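Lmo0181 protein (Listeria monocytogenes serovar 1/2a, PDB 5F7V) binds the cyclic glucan cycloalternan as a lipid-anchored substrate-binding protein, probably delivering it to an ABC transporter for uptake. Local coordinates at residues T274-A282 with S348-P356. Numbering follows the deposited sequence.
With GLC (alpha-D-glucopyranose), chain B; GLC (alpha-D-glucopyranose), chain C.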
loop_
_atom_site.group_PDB
_atom_site.type_symbol
_atom_site.label_atom_id
_atom_site.label_comp_id
_atom_site.label_asym_id
_atom_site.label_seq_id
_atom_site.Cartn_x
_atom_site.Cartn_y
_atom_site.Cartn_z
ATOM N N THR A 274 5.218 -10.364 -19.179
ATOM C CA THR A 274 4.213 -11.141 -19.911
ATOM C C THR A 274 2.813 -10.563 -19.762
ATOM O O THR A 274 1.922 -10.854 -20.585
ATOM C CB THR A 274 4.203 -12.586 -19.420
ATOM O OG1 THR A 274 3.821 -12.630 -18.042
ATOM C CG2 THR A 274 5.554 -13.274 -19.669
ATOM N N GLN A 275 2.595 -9.791 -18.701
ATOM C CA GLN A 275 1.292 -9.139 -18.514
ATOM C C GLN A 275 1.456 -8.001 -17.561
ATOM O O GLN A 275 2.446 -7.901 -16.846
ATOM C CB GLN A 275 0.243 -10.112 -17.989
ATOM C CG GLN A 275 0.647 -10.831 -16.700
ATOM C CD GLN A 275 -0.219 -12.042 -16.358
ATOM O OE1 GLN A 275 -0.895 -12.627 -17.230
ATOM N NE2 GLN A 275 -0.193 -12.432 -15.122
ATOM N N LYS A 276 0.479 -7.109 -17.598
ATOM C CA LYS A 276 0.400 -6.047 -16.624
ATOM C C LYS A 276 -0.084 -6.596 -15.298
ATOM O O LYS A 276 -0.909 -7.525 -15.262
ATOM C CB LYS A 276 -0.558 -4.967 -17.129
ATOM C CG LYS A 276 -0.125 -4.432 -18.490
ATOM C CD LYS A 276 -1.049 -3.387 -19.075
ATOM C CE LYS A 276 -0.610 -2.908 -20.440
ATOM N NZ LYS A 276 -1.611 -2.043 -21.104
ATOM N N ALA A 277 0.433 -6.027 -14.215
ATOM C CA ALA A 277 -0.067 -6.346 -12.880
ATOM C C ALA A 277 0.234 -5.167 -11.978
ATOM O O ALA A 277 1.383 -4.686 -11.942
ATOM C CB ALA A 277 0.556 -7.623 -12.343
ATOM N N THR A 278 -0.805 -4.722 -11.288
ATOM C CA THR A 278 -0.693 -3.530 -10.445
ATOM C C THR A 278 -1.201 -3.855 -9.054
ATOM O O THR A 278 -1.997 -4.774 -8.795
ATOM C CB THR A 278 -1.513 -2.407 -11.045
ATOM O OG1 THR A 278 -2.859 -2.862 -11.184
ATOM C CG2 THR A 278 -0.899 -2.003 -12.407
ATOM N N HIS A 279 -0.659 -3.112 -8.113
ATOM C CA HIS A 279 -1.066 -3.249 -6.704
ATOM C C HIS A 279 -2.469 -2.717 -6.485
ATOM O O HIS A 279 -2.935 -1.794 -7.124
ATOM C CB HIS A 279 -0.110 -2.467 -5.817
ATOM C CG HIS A 279 1.080 -3.260 -5.395
ATOM N ND1 HIS A 279 2.363 -2.769 -5.459
ATOM C CD2 HIS A 279 1.173 -4.486 -4.832
ATOM C CE1 HIS A 279 3.193 -3.664 -4.956
ATOM N NE2 HIS A 279 2.494 -4.703 -4.563
ATOM N N PHE A 280 -3.148 -3.294 -5.505
ATOM C CA PHE A 280 -4.400 -2.813 -4.915
ATOM C C PHE A 280 -4.282 -2.973 -3.415
ATOM O O PHE A 280 -4.124 -4.071 -2.901
ATOM C CB PHE A 280 -5.599 -3.599 -5.444
ATOM C CG PHE A 280 -6.910 -3.082 -4.923
ATOM C CD1 PHE A 280 -7.559 -2.044 -5.592
ATOM C CD2 PHE A 280 -7.445 -3.572 -3.746
ATOM C CE1 PHE A 280 -8.764 -1.563 -5.111
ATOM C CE2 PHE A 280 -8.632 -3.066 -3.253
ATOM C CZ PHE A 280 -9.257 -2.080 -3.944
ATOM N N PHE A 281 -4.362 -1.847 -2.738
ATOM C CA PHE A 281 -4.268 -1.802 -1.274
ATOM C C PHE A 281 -5.529 -1.164 -0.734
ATOM O O PHE A 281 -6.186 -0.392 -1.395
ATOM C CB PHE A 281 -3.010 -1.025 -0.874
ATOM C CG PHE A 281 -1.732 -1.722 -1.227
ATOM C CD1 PHE A 281 -1.463 -2.986 -0.710
ATOM C CD2 PHE A 281 -0.790 -1.102 -2.004
ATOM C CE1 PHE A 281 -0.294 -3.629 -1.041
ATOM C CE2 PHE A 281 0.382 -1.754 -2.340
ATOM C CZ PHE A 281 0.638 -3.011 -1.848
ATOM N N ALA A 282 -5.836 -1.466 0.512
ATOM C CA ALA A 282 -6.965 -0.848 1.190
ATOM C C ALA A 282 -6.741 -0.784 2.664
ATOM O O ALA A 282 -6.165 -1.708 3.231
ATOM C CB ALA A 282 -8.262 -1.593 0.933
ATOM N N SER A 348 -4.959 1.770 -13.905
ATOM C CA SER A 348 -4.222 0.683 -13.263
ATOM C C SER A 348 -5.146 -0.349 -12.635
ATOM O O SER A 348 -4.746 -1.507 -12.539
ATOM C CB SER A 348 -3.263 1.256 -12.226
ATOM O OG SER A 348 -2.224 2.054 -12.759
ATOM N N LEU A 349 -6.366 0.013 -12.245
ATOM C CA LEU A 349 -7.262 -0.920 -11.574
ATOM C C LEU A 349 -7.663 -2.092 -12.434
ATOM O O LEU A 349 -7.970 -3.147 -11.899
ATOM C CB LEU A 349 -8.480 -0.182 -11.064
ATOM C CG LEU A 349 -8.220 0.903 -10.019
ATOM C CD1 LEU A 349 -9.468 1.723 -9.798
ATOM C CD2 LEU A 349 -7.732 0.284 -8.721
ATOM N N GLN A 350 -7.622 -1.962 -13.755
ATOM C CA GLN A 350 -7.908 -3.088 -14.630
ATOM C C GLN A 350 -6.982 -4.290 -14.382
ATOM O O GLN A 350 -7.355 -5.442 -14.523
ATOM C CB GLN A 350 -7.768 -2.687 -16.107
ATOM C CG GLN A 350 -8.183 -3.804 -17.053
ATOM C CD GLN A 350 -8.191 -3.442 -18.546
ATOM O OE1 GLN A 350 -8.012 -4.283 -19.431
ATOM N NE2 GLN A 350 -8.349 -2.172 -18.826
ATOM N N TYR A 351 -5.742 -3.995 -13.993
ATOM C CA TYR A 351 -4.695 -5.018 -13.924
ATOM C C TYR A 351 -4.369 -5.385 -12.499
ATOM O O TYR A 351 -3.353 -6.004 -12.260
ATOM C CB TYR A 351 -3.428 -4.515 -14.633
ATOM C CG TYR A 351 -3.739 -3.740 -15.891
ATOM C CD1 TYR A 351 -4.341 -4.369 -16.981
ATOM C CD2 TYR A 351 -3.458 -2.377 -15.967
ATOM C CE1 TYR A 351 -4.616 -3.643 -18.126
ATOM C CE2 TYR A 351 -3.776 -1.662 -17.115
ATOM C CZ TYR A 351 -4.343 -2.260 -18.182
ATOM O OH TYR A 351 -4.658 -1.555 -19.328
ATOM N N MET A 352 -5.224 -5.064 -11.552
ATOM C CA MET A 352 -4.905 -5.256 -10.148
ATOM C C MET A 352 -4.689 -6.719 -9.785
ATOM O O MET A 352 -5.327 -7.635 -10.331
ATOM C CB MET A 352 -6.012 -4.669 -9.267
ATOM C CG MET A 352 -7.314 -5.440 -9.301
ATOM S SD MET A 352 -8.510 -4.947 -8.026
ATOM C CE MET A 352 -8.957 -3.458 -8.780
ATOM N N VAL A 353 -3.808 -6.919 -8.824
ATOM C CA VAL A 353 -3.634 -8.199 -8.158
ATOM C C VAL A 353 -3.771 -7.974 -6.657
ATOM O O VAL A 353 -3.081 -7.157 -6.060
ATOM C CB VAL A 353 -2.336 -8.917 -8.559
ATOM C CG1 VAL A 353 -2.486 -9.384 -9.996
ATOM C CG2 VAL A 353 -1.084 -8.083 -8.250
ATOM N N LEU A 354 -4.702 -8.694 -6.051
ATOM C CA LEU A 354 -5.005 -8.534 -4.633
ATOM C C LEU A 354 -3.859 -9.091 -3.797
ATOM O O LEU A 354 -3.188 -10.038 -4.219
ATOM C CB LEU A 354 -6.320 -9.228 -4.314
ATOM C CG LEU A 354 -7.519 -8.723 -5.112
ATOM C CD1 LEU A 354 -8.724 -9.565 -4.756
ATOM C CD2 LEU A 354 -7.795 -7.263 -4.798
ATOM N N PRO A 355 -3.623 -8.535 -2.598
ATOM C CA PRO A 355 -2.661 -9.172 -1.695
ATOM C C PRO A 355 -3.043 -10.612 -1.343
ATOM O O PRO A 355 -4.240 -10.871 -1.193
ATOM C CB PRO A 355 -2.762 -8.336 -0.432
ATOM C CG PRO A 355 -3.468 -7.092 -0.818
ATOM C CD PRO A 355 -4.403 -7.482 -1.922
ATOM N N PRO A 356 -2.061 -11.515 -1.254
ATOM C CA PRO A 356 -2.393 -12.806 -0.668
ATOM C C PRO A 356 -2.991 -12.596 0.731
ATOM O O PRO A 356 -2.514 -11.748 1.485
ATOM C CB PRO A 356 -1.047 -13.511 -0.635
ATOM C CG PRO A 356 -0.236 -12.844 -1.621
ATOM C CD PRO A 356 -0.623 -11.405 -1.539
HETATM C C1 GLC B . 0.121 2.200 2.044
HETATM C C2 GLC B . -1.340 1.825 2.142
HETATM C C3 GLC B . -1.494 0.505 2.874
HETATM C C4 GLC B . -0.597 -0.561 2.255
HETATM C C5 GLC B . 0.849 -0.081 2.232
HETATM C C6 GLC B . 1.783 -1.046 1.513
HETATM O O2 GLC B . -2.040 2.877 2.816
HETATM O O3 GLC B . -2.855 0.103 2.753
HETATM O O4 GLC B . -0.649 -1.716 3.099
HETATM O O5 GLC B . 0.914 1.158 1.490
HETATM O O6 GLC B . 3.039 -0.334 1.433
HETATM C C1 GLC C . 4.164 -1.207 1.296
HETATM C C2 GLC C . 5.369 -0.292 1.463
HETATM C C3 GLC C . 5.360 0.752 0.346
HETATM C C4 GLC C . 5.341 0.050 -0.999
HETATM C C5 GLC C . 4.235 -1.013 -1.074
HETATM C C6 GLC C . 4.329 -1.928 -2.298
HETATM O O2 GLC C . 5.367 0.333 2.758
HETATM O O3 GLC C . 6.558 1.526 0.504
HETATM O O4 GLC C . 5.084 0.993 -2.053
HETATM O O5 GLC C . 4.222 -1.894 0.050
HETATM O O6 GLC C . 5.588 -2.593 -2.274
HETATM O O HOH W 1 -2.505 -8.651 -13.315
HETATM O O HOH W 2 -2.733 0.341 -19.781
HETATM O O HOH W 3 -2.249 -5.700 -4.026
#
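T278 and M352 form a short parallel bridge that adds segment 348-356 to strand 278-287 of the periplasmic-binding-protein fold. T278 N donates to Y351 O at 3.0 Å. V353 N returns a bond to T278 O at 2.8 Å. Beyond this pair, water 3 accepts a hydrogen bond from F280 N and donates one to V353 O. Water 1 joins the carbonyls of K276 and Y351.

The T278 hydroxyl gives a third direct bond, OG1 to S348 O at 2.7 Å. Its chi1 of 57° sets OG1 between the backbone N and the carbonyl carbon, facing the turn at 348-351. Y351 N reaches S348 O from the opposite face of that carbonyl, so one oxygen has two donors.

F280 points toward segment 348-356 and packs against three of its residues. With CG anti to the backbone N (chi1 -177°), the ring lies beside M352 in a Met-aromatic contact, SD 4.3 Å from the F280 ring centroid and oblique to it. L349 CD2 meets the ring edge in plane, and L354 CD2 touches F280 CD2. Y76 of helix 76-85 also touches F280.

The neighbouring H279 and F281 belong to the glycan pocket. H279 NE2 bonds to N180 O, and the F281 ring lays one face against the glucose of chain B.

The extended K276 chain runs over the Y351 ring, whose other face carries Q350 CB. K276 NZ pairs with D150 and also bonds water 2, which Y351 OH shares. K276 CD sits 3.6 Å from the Y351 ring centroid, 13° off its normal.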